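Local atomic coordinates of 11S globulin subunit beta (PDB entry 2E9Q), a protein that serves as a seed storage protein, a nutrient reservoir of the 11S globulin family laid down in pumpkin seeds as hexamers. Residues Pro84-Val89 / Ile397-Asn402; Val156-Ala161 / Val346-Arg351; Glu294-Phe299 / Arg305-Asn310; Ser323-Val328 / Glu445-Ser450. One frame throughout, in Å; residues are numbered along the deposited sequence. Where two conformers were deposited one is given.

Contact 1 of 4, residues Pro84-Val89 / Ile397-Asn402; sequences PKLIFV and IAFKTN
Phe88 and Ile397 meet across the junction of the two cupin domains of this bicupin, where one sheet of the N-terminal domain packs face to face on one of the C-terminal domain. Ile397 lies over a face of the Phe88 ring: its CB is 4.2 Å from the ring centroid of Phe88, 16° off the normal, a CH-pi contact, and its CG1 comes to 3.8 Å from Phe88 CG. Phe88 holds its ring anti to the backbone N (chi1 180°), which carries it across to the opposing strand. Beside this pair, the Phe399 ring fits between Leu86 and Phe88, with CD2 of Phe399 3.9 Å from CB of Leu86. Large apolar side chains suit strands 85-89 and 397-400, which run antiparallel (171°) and 9.3 Å apart at the axes, too far for backbone pairing. A serine in place of Phe88 would probably open a gap over Ile397 and leave its branches without the ring they pack on. Outward, Phe160 on the adjacent strand 155-162 lays its ring nearly parallel to that of Phe399. The end of the isoleucine finishes the overlap, its CD1 3.9 Å from CD1 of Phe88.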
loop_
_atom_site.group_PDB
_atom_site.type_symbol
_atom_site.label_atom_id
_atom_site.label_comp_id
_atom_site.label_asym_id
_atom_site.label_seq_id
_atom_site.Cartn_x
_atom_site.Cartn_y
_atom_site.Cartn_z
ATOM N N PRO A 84 -10.076 -7.452 7.638
ATOM C CA PRO A 84 -10.335 -6.940 8.990
ATOM C C PRO A 84 -11.816 -6.562 9.070
ATOM O O PRO A 84 -12.426 -6.168 8.059
ATOM C CB PRO A 84 -9.461 -5.689 9.074
ATOM C CG PRO A 84 -8.488 -5.825 7.943
ATOM C CD PRO A 84 -9.284 -6.484 6.865
ATOM N N LYS A 85 -12.383 -6.648 10.269
ATOM C CA LYS A 85 -13.785 -6.324 10.458
ATOM C C LYS A 85 -14.076 -5.500 11.693
ATOM O O LYS A 85 -13.366 -5.564 12.707
ATOM C CB LYS A 85 -14.622 -7.606 10.571
ATOM C CG LYS A 85 -14.712 -8.457 9.321
ATOM C CD LYS A 85 -15.345 -9.799 9.666
ATOM C CE LYS A 85 -15.499 -10.686 8.443
ATOM N NZ LYS A 85 -16.275 -11.921 8.758
ATOM N N LEU A 86 -15.147 -4.734 11.592
ATOM C CA LEU A 86 -15.646 -3.942 12.679
ATOM C C LEU A 86 -17.063 -4.481 12.749
ATOM O O LEU A 86 -17.663 -4.806 11.716
ATOM C CB LEU A 86 -15.638 -2.463 12.326
ATOM C CG LEU A 86 -14.646 -1.573 13.071
ATOM C CD1 LEU A 86 -13.411 -2.327 13.528
ATOM C CD2 LEU A 86 -14.297 -0.433 12.161
ATOM N N ILE A 87 -17.590 -4.598 13.958
ATOM C CA ILE A 87 -18.930 -5.125 14.144
ATOM C C ILE A 87 -19.673 -4.259 15.122
ATOM O O ILE A 87 -19.288 -4.163 16.291
ATOM C CB ILE A 87 -18.876 -6.550 14.695
ATOM C CG1 ILE A 87 -18.212 -7.465 13.672
ATOM C CG2 ILE A 87 -20.265 -7.020 15.055
ATOM C CD1 ILE A 87 -18.141 -8.925 14.084
ATOM N N PHE A 88 -20.727 -3.608 14.649
ATOM C CA PHE A 88 -21.510 -2.768 15.527
ATOM C C PHE A 88 -22.670 -3.583 16.068
ATOM O O PHE A 88 -23.415 -4.188 15.299
ATOM C CB PHE A 88 -22.046 -1.552 14.788
ATOM C CG PHE A 88 -22.874 -0.646 15.648
ATOM C CD1 PHE A 88 -22.278 0.136 16.633
ATOM C CD2 PHE A 88 -24.251 -0.570 15.474
ATOM C CE1 PHE A 88 -23.040 0.988 17.434
ATOM C CE2 PHE A 88 -25.021 0.274 16.266
ATOM C CZ PHE A 88 -24.409 1.057 17.252
ATOM N N VAL A 89 -22.807 -3.603 17.394
ATOM C CA VAL A 89 -23.883 -4.332 18.067
ATOM C C VAL A 89 -25.090 -3.404 18.093
ATOM O O VAL A 89 -25.194 -2.521 18.939
ATOM C CB VAL A 89 -23.473 -4.714 19.517
ATOM C CG1 VAL A 89 -24.623 -5.401 20.232
ATOM C CG2 VAL A 89 -22.256 -5.627 19.480
ATOM N N ILE A 397 -24.629 4.227 12.074
ATOM C CA ILE A 397 -23.259 3.853 12.368
ATOM C C ILE A 397 -22.540 3.937 11.018
ATOM O O ILE A 397 -22.935 3.281 10.040
ATOM C CB ILE A 397 -23.144 2.420 12.940
ATOM C CG1 ILE A 397 -21.686 2.120 13.254
ATOM C CG2 ILE A 397 -23.683 1.400 11.972
ATOM C CD1 ILE A 397 -21.090 3.059 14.272
ATOM N N ALA A 398 -21.505 4.766 10.966
ATOM C CA ALA A 398 -20.735 4.968 9.749
ATOM C C ALA A 398 -19.314 4.418 9.856
ATOM O O ALA A 398 -18.500 4.945 10.608
ATOM C CB ALA A 398 -20.683 6.447 9.424
ATOM N N PHE A 399 -19.016 3.375 9.090
ATOM C CA PHE A 399 -17.686 2.778 9.105
ATOM C C PHE A 399 -16.740 3.538 8.176
ATOM O O PHE A 399 -17.123 3.921 7.065
ATOM C CB PHE A 399 -17.753 1.307 8.686
ATOM C CG PHE A 399 -18.724 0.502 9.486
ATOM C CD1 PHE A 399 -20.045 0.362 9.067
ATOM C CD2 PHE A 399 -18.324 -0.105 10.679
ATOM C CE1 PHE A 399 -20.965 -0.378 9.823
ATOM C CE2 PHE A 399 -19.228 -0.845 11.447
ATOM C CZ PHE A 399 -20.554 -0.983 11.018
ATOM N N LYS A 400 -15.513 3.746 8.651
ATOM C CA LYS A 400 -14.483 4.465 7.914
ATOM C C LYS A 400 -13.370 3.519 7.484
ATOM O O LYS A 400 -12.984 2.625 8.233
ATOM C CB LYS A 400 -13.887 5.567 8.797
ATOM C CG LYS A 400 -14.920 6.448 9.486
ATOM C CD LYS A 400 -15.753 7.265 8.506
ATOM C CE LYS A 400 -16.776 8.092 9.266
ATOM N NZ LYS A 400 -17.581 8.981 8.398
ATOM N N THR A 401 -12.856 3.725 6.276
ATOM C CA THR A 401 -11.778 2.903 5.746
ATOM C C THR A 401 -10.412 3.515 6.068
ATOM O O THR A 401 -9.505 3.502 5.237
ATOM C CB THR A 401 -11.893 2.771 4.234
ATOM O OG1 THR A 401 -11.894 4.079 3.662
ATOM C CG2 THR A 401 -13.187 2.045 3.851
ATOM N N ASN A 402 -10.285 4.080 7.266
ATOM C CA ASN A 402 -9.035 4.676 7.726
ATOM C C ASN A 402 -9.071 4.607 9.262
ATOM O O ASN A 402 -10.155 4.590 9.852
ATOM C CB ASN A 402 -8.935 6.134 7.274
ATOM C CG ASN A 402 -7.503 6.639 7.257
ATOM O OD1 ASN A 402 -6.784 6.463 6.274
ATOM N ND2 ASN A 402 -7.077 7.258 8.351
#

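Contact 2 of 4, residues Val156-Ala161 / Val346-Arg351; sequences VLIVFA and VMYATR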
loop_
_atom_site.group_PDB
_atom_site.type_symbol
_atom_site.label_atom_id
_atom_site.label_comp_id
_atom_site.label_asym_id
_atom_site.label_seq_id
_atom_site.Cartn_x
_atom_site.Cartn_y
_atom_site.Cartn_z
ATOM N N VAL A 156 -28.547 -8.431 17.103
ATOM C CA VAL A 156 -28.345 -7.894 15.748
ATOM C C VAL A 156 -26.959 -7.244 15.585
ATOM O O VAL A 156 -26.642 -6.243 16.242
ATOM C CB VAL A 156 -29.445 -6.850 15.385
ATOM C CG1 VAL A 156 -29.270 -6.371 13.947
ATOM C CG2 VAL A 156 -30.836 -7.466 15.567
ATOM N N LEU A 157 -26.154 -7.819 14.690
ATOM C CA LEU A 157 -24.791 -7.359 14.426
ATOM C C LEU A 157 -24.525 -6.834 13.013
ATOM O O LEU A 157 -24.744 -7.538 12.015
ATOM C CB LEU A 157 -23.827 -8.501 14.688
ATOM C CG LEU A 157 -24.106 -9.212 16.009
ATOM C CD1 LEU A 157 -23.360 -10.532 16.058
ATOM C CD2 LEU A 157 -23.717 -8.295 17.148
ATOM N N ILE A 158 -24.023 -5.607 12.941
ATOM C CA ILE A 158 -23.686 -4.989 11.669
ATOM C C ILE A 158 -22.184 -5.177 11.423
ATOM O O ILE A 158 -21.352 -4.510 12.035
ATOM C CB ILE A 158 -24.026 -3.494 11.691
ATOM C CG1 ILE A 158 -25.462 -3.293 12.191
ATOM C CG2 ILE A 158 -23.844 -2.913 10.297
ATOM C CD1 ILE A 158 -26.521 -4.039 11.373
ATOM N N VAL A 159 -21.856 -6.098 10.524
ATOM C CA VAL A 159 -20.480 -6.428 10.189
ATOM C C VAL A 159 -19.917 -5.725 8.959
ATOM O O VAL A 159 -20.366 -5.967 7.838
ATOM C CB VAL A 159 -20.336 -7.929 9.949
ATOM C CG1 VAL A 159 -18.870 -8.283 9.683
ATOM C CG2 VAL A 159 -20.905 -8.701 11.140
ATOM N N PHE A 160 -18.925 -4.867 9.179
ATOM C CA PHE A 160 -18.260 -4.144 8.114
ATOM C C PHE A 160 -16.887 -4.770 7.864
ATOM O O PHE A 160 -16.067 -4.905 8.779
ATOM C CB PHE A 160 -18.117 -2.680 8.497
ATOM C CG PHE A 160 -17.281 -1.879 7.544
ATOM C CD1 PHE A 160 -15.953 -1.591 7.840
ATOM C CD2 PHE A 160 -17.832 -1.382 6.361
ATOM C CE1 PHE A 160 -15.177 -0.811 6.973
ATOM C CE2 PHE A 160 -17.069 -0.599 5.484
ATOM C CZ PHE A 160 -15.737 -0.312 5.791
ATOM N N ALA A 161 -16.660 -5.177 6.621
ATOM C CA ALA A 161 -15.408 -5.799 6.223
ATOM C C ALA A 161 -14.812 -5.011 5.078
ATOM O O ALA A 161 -15.520 -4.603 4.151
ATOM C CB ALA A 161 -15.650 -7.241 5.800
ATOM N N VAL A 346 -18.965 4.443 5.068
ATOM C CA VAL A 346 -20.045 3.502 4.810
ATOM C C VAL A 346 -21.109 3.564 5.908
ATOM O O VAL A 346 -20.975 2.958 6.977
ATOM C CB VAL A 346 -19.468 2.080 4.671
ATOM C CG1 VAL A 346 -20.519 1.122 4.169
ATOM C CG2 VAL A 346 -18.281 2.108 3.716
ATOM N N MET A 347 -22.178 4.302 5.618
ATOM C CA MET A 347 -23.274 4.499 6.563
ATOM C C MET A 347 -24.406 3.480 6.575
ATOM O O MET A 347 -25.059 3.247 5.562
ATOM C CB MET A 347 -23.884 5.884 6.356
ATOM C CG MET A 347 -25.126 6.116 7.186
ATOM S SD MET A 347 -25.804 7.755 6.989
ATOM C CE MET A 347 -24.593 8.669 7.724
ATOM N N TYR A 348 -24.632 2.876 7.734
ATOM C CA TYR A 348 -25.723 1.929 7.925
ATOM C C TYR A 348 -26.727 2.618 8.864
ATOM O O TYR A 348 -26.381 2.982 9.993
ATOM C CB TYR A 348 -25.238 0.641 8.579
ATOM C CG TYR A 348 -26.368 -0.280 8.950
ATOM C CD1 TYR A 348 -26.892 -1.182 8.027
ATOM C CD2 TYR A 348 -26.961 -0.211 10.216
ATOM C CE1 TYR A 348 -27.987 -1.994 8.351
ATOM C CE2 TYR A 348 -28.046 -1.015 10.548
ATOM C CZ TYR A 348 -28.558 -1.902 9.619
ATOM O OH TYR A 348 -29.629 -2.705 9.957
ATOM N N ALA A 349 -27.961 2.792 8.403
ATOM C CA ALA A 349 -28.987 3.446 9.206
ATOM C C ALA A 349 -29.549 2.490 10.260
ATOM O O ALA A 349 -30.083 1.436 9.922
ATOM C CB ALA A 349 -30.100 3.958 8.302
ATOM N N THR A 350 -29.423 2.851 11.534
ATOM C CA THR A 350 -29.921 1.984 12.606
ATOM C C THR A 350 -31.352 2.320 13.006
ATOM O O THR A 350 -32.031 1.505 13.610
ATOM C CB THR A 350 -29.038 2.062 13.868
ATOM O OG1 THR A 350 -28.913 3.429 14.274
ATOM C CG2 THR A 350 -27.656 1.495 13.586
ATOM N N ARG A 351 -31.809 3.517 12.671
ATOM C CA ARG A 351 -33.174 3.905 13.005
ATOM C C ARG A 351 -33.612 5.160 12.278
ATOM O O ARG A 351 -32.799 6.008 11.944
ATOM C CB ARG A 351 -33.305 4.144 14.510
ATOM C CG ARG A 351 -34.277 3.212 15.212
ATOM C CD ARG A 351 -34.730 3.860 16.495
ATOM N NE ARG A 351 -35.200 5.204 16.195
ATOM C CZ ARG A 351 -34.821 6.293 16.846
ATOM N NH1 ARG A 351 -35.300 7.481 16.487
ATOM N NH2 ARG A 351 -33.968 6.195 17.853
#
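Ile158 meets the Tyr348 ring at about a right angle, its side chain ending over one face of the aromatic. The two belong to different cupin domains: strand 155-162 of the N-terminal one and strand 345-350 of the C-terminal one face each other in the sheet-on-sheet junction of the bicupin. CD1 of Ile158 does most of the touching, 3.7 Å from the centroid of the Tyr348 ring and 26° off its normal, a CH-pi contact displaced toward the hydroxyl end; its distance to Tyr348 CZ is 3.4 Å. The isoleucine branches share the work. CG1 sits beside the backbone N (chi1 -50°) and leads CD1 out toward the phenol, while CG2, anti to that N, rests 3.9 Å from Tyr348 CG, and the face is thus followed from root to rim. A tyrosine suits this place because its flat body takes apolar packing while its OH reaches a polar partner, Arg67 on strand 63-70, with which it hydrogen-bonds. In the plane of the same ring, Thr350 CG2 borders the edge.

One pair along the strands, Phe160 and Val346 cross at a slant. The compact, branched valine sets its methyl group and CB against one carbon of the Phe160 ring: Val346 CB lies 3.7 Å from Phe160 CE2, and Val346 CG2 is closer still to that carbon, at 3.5 Å.

Contact 3 of 4, residues Glu294-Phe299 / Arg305-Asn310; sequences ERADVF and RISTAN. Unlike the reference sequence in segment 294-299: Glu294 (reference Val).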
loop_
_atom_site.group_PDB
_atom_site.type_symbol
_atom_site.label_atom_id
_atom_site.label_comp_id
_atom_site.label_asym_id
_atom_site.label_seq_id
_atom_site.Cartn_x
_atom_site.Cartn_y
_atom_site.Cartn_z
ATOM N N GLU A 294 -22.138 6.279 26.503
ATOM C CA GLU A 294 -20.904 7.050 26.560
ATOM C C GLU A 294 -21.088 8.488 26.102
ATOM O O GLU A 294 -22.151 8.871 25.614
ATOM C CB GLU A 294 -19.816 6.363 25.735
ATOM C CG GLU A 294 -19.638 4.893 26.091
ATOM C CD GLU A 294 -19.322 4.673 27.571
ATOM O OE1 GLU A 294 -18.355 5.288 28.077
ATOM O OE2 GLU A 294 -20.040 3.882 28.223
ATOM N N ARG A 295 -20.050 9.288 26.291
ATOM C CA ARG A 295 -20.086 10.687 25.908
ATOM C C ARG A 295 -19.752 10.804 24.424
ATOM O O ARG A 295 -19.002 9.990 23.889
ATOM C CB ARG A 295 -19.062 11.466 26.731
ATOM C CG ARG A 295 -18.904 12.915 26.347
ATOM C CD ARG A 295 -17.637 13.480 26.975
ATOM N NE ARG A 295 -17.437 14.879 26.620
ATOM C CZ ARG A 295 -18.182 15.877 27.080
ATOM N NH1 ARG A 295 -19.177 15.628 27.922
ATOM N NH2 ARG A 295 -17.937 17.122 26.693
ATOM N N ALA A 296 -20.317 11.810 23.766
ATOM C CA ALA A 296 -20.052 12.030 22.349
ATOM C C ALA A 296 -19.194 13.281 22.204
ATOM O O ALA A 296 -19.518 14.311 22.783
ATOM C CB ALA A 296 -21.367 12.202 21.595
ATOM N N ASP A 297 -18.103 13.196 21.443
ATOM C CA ASP A 297 -17.229 14.348 21.241
ATOM C C ASP A 297 -17.946 15.499 20.559
ATOM O O ASP A 297 -17.672 16.661 20.841
ATOM C CB ASP A 297 -15.994 13.970 20.428
ATOM C CG ASP A 297 -14.795 13.645 21.307
ATOM O OD1 ASP A 297 -14.443 14.487 22.170
ATOM O OD2 ASP A 297 -14.199 12.555 21.135
ATOM N N VAL A 298 -18.851 15.184 19.644
ATOM C CA VAL A 298 -19.619 16.225 18.973
ATOM C C VAL A 298 -21.019 16.091 19.542
ATOM O O VAL A 298 -21.610 15.013 19.505
ATOM C CB VAL A 298 -19.607 16.049 17.442
ATOM C CG1 VAL A 298 -19.686 14.593 17.093
ATOM C CG2 VAL A 298 -20.766 16.805 16.822
ATOM N N PHE A 299 -21.537 17.188 20.087
ATOM C CA PHE A 299 -22.844 17.171 20.738
ATOM C C PHE A 299 -23.604 18.481 20.543
ATOM O O PHE A 299 -23.063 19.564 20.749
ATOM C CB PHE A 299 -22.630 16.927 22.237
ATOM C CG PHE A 299 -23.875 16.533 22.995
ATOM C CD1 PHE A 299 -24.242 15.193 23.108
ATOM C CD2 PHE A 299 -24.645 17.497 23.647
ATOM C CE1 PHE A 299 -25.355 14.820 23.869
ATOM C CE2 PHE A 299 -25.761 17.131 24.409
ATOM C CZ PHE A 299 -26.115 15.797 24.523
ATOM N N ARG A 305 -26.097 14.093 18.068
ATOM C CA ARG A 305 -24.702 13.854 18.410
ATOM C C ARG A 305 -24.006 12.795 17.569
ATOM O O ARG A 305 -24.651 11.972 16.919
ATOM C CB ARG A 305 -24.637 13.433 19.874
ATOM C CG ARG A 305 -25.638 12.332 20.178
ATOM C CD ARG A 305 -25.593 11.877 21.618
ATOM N NE ARG A 305 -26.668 10.934 21.904
ATOM C CZ ARG A 305 -27.963 11.247 21.928
ATOM N NH1 ARG A 305 -28.861 10.310 22.197
ATOM N NH2 ARG A 305 -28.365 12.494 21.691
ATOM N N ILE A 306 -22.677 12.810 17.620
ATOM C CA ILE A 306 -21.851 11.842 16.905
ATOM C C ILE A 306 -20.714 11.387 17.818
ATOM O O ILE A 306 -19.973 12.212 18.352
ATOM C CB ILE A 306 -21.243 12.459 15.630
ATOM C CG1 ILE A 306 -22.367 12.898 14.685
ATOM C CG2 ILE A 306 -20.280 11.475 14.984
ATOM C CD1 ILE A 306 -21.882 13.612 13.433
ATOM N N SER A 307 -20.586 10.075 17.990
ATOM C CA SER A 307 -19.549 9.504 18.841
ATOM C C SER A 307 -18.518 8.793 17.983
ATOM O O SER A 307 -18.869 7.956 17.142
ATOM C CB SER A 307 -20.172 8.522 19.823
ATOM O OG SER A 307 -21.150 9.188 20.584
ATOM N N THR A 308 -17.249 9.112 18.216
ATOM C CA THR A 308 -16.164 8.547 17.428
ATOM C C THR A 308 -15.324 7.469 18.096
ATOM O O THR A 308 -15.061 7.499 19.303
ATOM C CB THR A 308 -15.192 9.647 16.977
ATOM O OG1 THR A 308 -15.925 10.719 16.369
ATOM C CG2 THR A 308 -14.174 9.090 15.986
ATOM N N ALA A 309 -14.897 6.516 17.282
ATOM C CA ALA A 309 -14.041 5.437 17.720
ATOM C C ALA A 309 -12.926 5.381 16.687
ATOM O O ALA A 309 -13.127 4.890 15.576
ATOM C CB ALA A 309 -14.807 4.129 17.751
ATOM N N ASN A 310 -11.764 5.928 17.033
ATOM C CA ASN A 310 -10.622 5.907 16.126
ATOM C C ASN A 310 -9.423 5.383 16.909
ATOM O O ASN A 310 -9.563 4.995 18.067
ATOM C CB ASN A 310 -10.340 7.301 15.544
ATOM C CG ASN A 310 -10.204 8.378 16.618
ATOM O OD1 ASN A 310 -9.740 8.114 17.733
ATOM N ND2 ASN A 310 -10.594 9.605 16.277
#
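Val298 and Ile306 form an antiparallel hydrogen-bonded pair in the beta hairpin of strands 298-300 and 304-309, with Phe299 and Arg305 as the next, non-hydrogen-bonded pair. The Ile306 N to Val298 O bond is 3.1 Å long and nearly straight at 170°. The return bond from Val298 N to Ile306 O is weak, at 3.4 Å, and the position of that oxygen is less certain.

Phe299 and Arg305 share one face of the hairpin and lie side by side, pointing the same way. Arg305 is extended from CG to NE, and its aliphatic part runs along one side of the phenylalanine: CB of Arg305 is 3.7 Å from CD1 of Phe299, and CD of Arg305 is equally close to Phe299 CE1. The ring and guanidinium planes are 36° apart. Arginine suits this outer position, since its methylenes can pack on an aromatic while its charged end goes on to a weak hydrogen bond with Tyr330. Val298 and Ile306 occupy the other face, beta-branched residues well matched to an extended chain, though the detailed placing of the valine CG1 is doubtful. Before the strand begins, Ala296 points its small CB at the second segment, 3.9 Å from CB of Arg305.

Strand 304-309 joins the hairpin to the rest of its sheet by pairing on its other edge with strand 323-329, and Ile306 packs on Glu325 of that strand and on Arg447. Strand 298-300 is the outermost of the sheet within this chain.

Contact 4 of 4, residues Ser323-Val328 / Glu445-Ser450; sequences SAERGV and EMRVLS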
loop_
_atom_site.group_PDB
_atom_site.type_symbol
_atom_site.label_atom_id
_atom_site.label_comp_id
_atom_site.label_asym_id
_atom_site.label_seq_id
_atom_site.Cartn_x
_atom_site.Cartn_y
_atom_site.Cartn_z
ATOM N N SER A 323 -12.119 2.733 11.333
ATOM C CA SER A 323 -12.691 3.495 12.434
ATOM C C SER A 323 -14.189 3.658 12.178
ATOM O O SER A 323 -14.683 3.235 11.130
ATOM C CB SER A 323 -11.981 4.852 12.612
ATOM O OG SER A 323 -11.947 5.637 11.435
ATOM N N ALA A 324 -14.913 4.224 13.144
ATOM C CA ALA A 324 -16.354 4.395 13.014
ATOM C C ALA A 324 -16.891 5.597 13.768
ATOM O O ALA A 324 -16.277 6.083 14.726
ATOM C CB ALA A 324 -17.071 3.143 13.493
ATOM N N GLU A 325 -18.056 6.055 13.323
ATOM C CA GLU A 325 -18.755 7.186 13.917
ATOM C C GLU A 325 -20.206 6.735 14.063
ATOM O O GLU A 325 -20.782 6.169 13.123
ATOM C CB GLU A 325 -18.700 8.416 13.001
ATOM C CG GLU A 325 -17.347 9.125 12.910
ATOM C CD GLU A 325 -17.402 10.367 12.025
ATOM O OE1 GLU A 325 -16.502 11.230 12.117
ATOM O OE2 GLU A 325 -18.351 10.480 11.224
ATOM N N ARG A 326 -20.787 6.970 15.236
ATOM C CA ARG A 326 -22.170 6.601 15.497
ATOM C C ARG A 326 -22.909 7.916 15.671
ATOM O O ARG A 326 -22.653 8.659 16.618
ATOM C CB ARG A 326 -22.264 5.752 16.771
ATOM C CG ARG A 326 -23.570 4.964 16.937
ATOM C CD ARG A 326 -24.718 5.829 17.455
ATOM N NE ARG A 326 -25.869 5.011 17.835
ATOM C CZ ARG A 326 -26.760 4.513 16.978
ATOM N NH1 ARG A 326 -27.769 3.768 17.422
ATOM N NH2 ARG A 326 -26.659 4.782 15.680
ATOM N N GLY A 327 -23.824 8.200 14.751
ATOM C CA GLY A 327 -24.553 9.451 14.806
ATOM C C GLY A 327 -25.993 9.357 15.247
ATOM O O GLY A 327 -26.651 8.325 15.118
ATOM N N VAL A 328 -26.487 10.462 15.781
ATOM C CA VAL A 328 -27.862 10.527 16.235
ATOM C C VAL A 328 -28.386 11.909 15.905
ATOM O O VAL A 328 -27.851 12.911 16.374
ATOM C CB VAL A 328 -27.970 10.285 17.760
ATOM C CG1 VAL A 328 -29.382 10.609 18.239
ATOM C CG2 VAL A 328 -27.633 8.848 18.084
ATOM N N GLU A 445 -23.567 27.237 14.576
ATOM C CA GLU A 445 -23.459 25.883 15.099
ATOM C C GLU A 445 -22.281 25.123 14.474
ATOM O O GLU A 445 -21.497 25.702 13.717
ATOM C CB GLU A 445 -24.774 25.141 14.886
ATOM C CG GLU A 445 -25.918 25.758 15.674
ATOM C CD GLU A 445 -26.991 24.751 16.033
ATOM O OE1 GLU A 445 -27.860 25.072 16.872
ATOM O OE2 GLU A 445 -26.967 23.632 15.478
ATOM N N MET A 446 -22.143 23.838 14.794
ATOM C CA MET A 446 -21.020 23.069 14.259
ATOM C C MET A 446 -21.387 21.974 13.254
ATOM O O MET A 446 -22.087 22.235 12.278
ATOM C CB MET A 446 -20.209 22.466 15.405
ATOM C CG MET A 446 -18.744 22.251 15.059
ATOM S SD MET A 446 -17.868 23.820 14.816
ATOM C CE MET A 446 -18.100 24.123 13.029
ATOM N N ARG A 447 -20.906 20.753 13.480
ATOM C CA ARG A 447 -21.188 19.645 12.569
ATOM C C ARG A 447 -22.671 19.323 12.526
ATOM O O ARG A 447 -23.246 19.101 11.456
ATOM C CB ARG A 447 -20.404 18.390 12.968
ATOM C CG ARG A 447 -20.401 17.331 11.873
ATOM C CD ARG A 447 -19.728 16.038 12.293
ATOM N NE ARG A 447 -18.410 16.253 12.882
ATOM C CZ ARG A 447 -17.487 15.302 13.003
ATOM N NH1 ARG A 447 -17.737 14.077 12.564
ATOM N NH2 ARG A 447 -16.326 15.571 13.582
ATOM N N VAL A 448 -23.294 19.283 13.698
ATOM C CA VAL A 448 -24.713 19.002 13.771
ATOM C C VAL A 448 -25.465 20.321 13.889
ATOM O O VAL A 448 -25.110 21.182 14.696
ATOM C CB VAL A 448 -25.048 18.110 14.970
ATOM C CG1 VAL A 448 -26.553 17.890 15.044
ATOM C CG2 VAL A 448 -24.333 16.775 14.833
ATOM N N LEU A 449 -26.492 20.477 13.064
ATOM C CA LEU A 449 -27.297 21.685 13.055
ATOM C C LEU A 449 -28.660 21.444 13.674
ATOM O O LEU A 449 -29.380 20.523 13.281
ATOM C CB LEU A 449 -27.477 22.184 11.626
ATOM C CG LEU A 449 -26.345 23.018 11.033
ATOM C CD1 LEU A 449 -25.013 22.354 11.270
ATOM C CD2 LEU A 449 -26.599 23.199 9.548
ATOM N N SER A 450 -29.012 22.276 14.648
ATOM C CA SER A 450 -30.302 22.150 15.315
ATOM C C SER A 450 -31.404 22.555 14.341
ATOM O O SER A 450 -31.203 23.436 13.505
ATOM C CB SER A 450 -30.334 23.044 16.561
ATOM O OG SER A 450 -29.914 24.361 16.257
#
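The second cupin domain encloses this contact, a salt bridge from a barrel strand to the loop leading into the short strand 448-449, and it involves Arg447, a residue assigned to a magnesium-binding site. Glu325 reaches out from strand 323-329, and Arg447 comes from the opposite direction. The two side chains meet at their charged ends, with NH1 of Arg447 3.1 Å from OE1 of Glu325. The hydrogen bond is bent, 145° at the hydrogen, and the carboxylate and guanidinium planes are 45° apart. The carboxylate oxygen lies almost in the guanidinium plane, at its edge, whereas the nitrogen approaches from above the carboxylate plane. One oxygen and one nitrogen thus carry the bridge. Arg447 was modelled in two conformers, and this geometry belongs to one of them.

The long side chains suit the distance to be crossed: Glu325 is extended beyond CG, while Arg447 bends at chi3 (-50°). Their stems lie among Ile306 on strand 304-309 and Thr407 on strand 407-409, which both residues touch. Glu325 is buried, and its other oxygen, OE2, has a long, weak ion pair with Lys400; these positive groups would probably favour the charged carboxylate. A leucine in place of Glu325 would probably leave Arg447 NH1 without its anionic mate and the guanidinium freer to turn. Lys387, the other residue assigned to magnesium binding, has its side chain about 6 Å from that of Glu325 (nearest atoms).

Beyond the bridge, the second segment closes on itself: Ser450 N donates to Glu445 OE2 at 2.6 Å, on the syn side of the carboxylate though well out of its plane.

Contacts 1 and 2, with centres 8 Å apart, are neighbouring patches of one interface near the centre of the folded chain: strands 85-91 and 155-162 adjoin in the N-terminal sheet, as do 393-400 and 345-350 in the C-terminal one. Contacts 3 and 4, also 8 Å apart, lie farther out in the second cupin domain, 15 to 17 Å from that interface between centres. Strand 323-329 connects the two regions, flanked by 393-400 and 304-309 in the same sheet. Along the chain, contact 1 encloses contact 2, which encloses contact 3, whereas contact 4 crosses contacts 1 and 2. One C-terminal sheet therefore serves both the domain junction and the barrel interior.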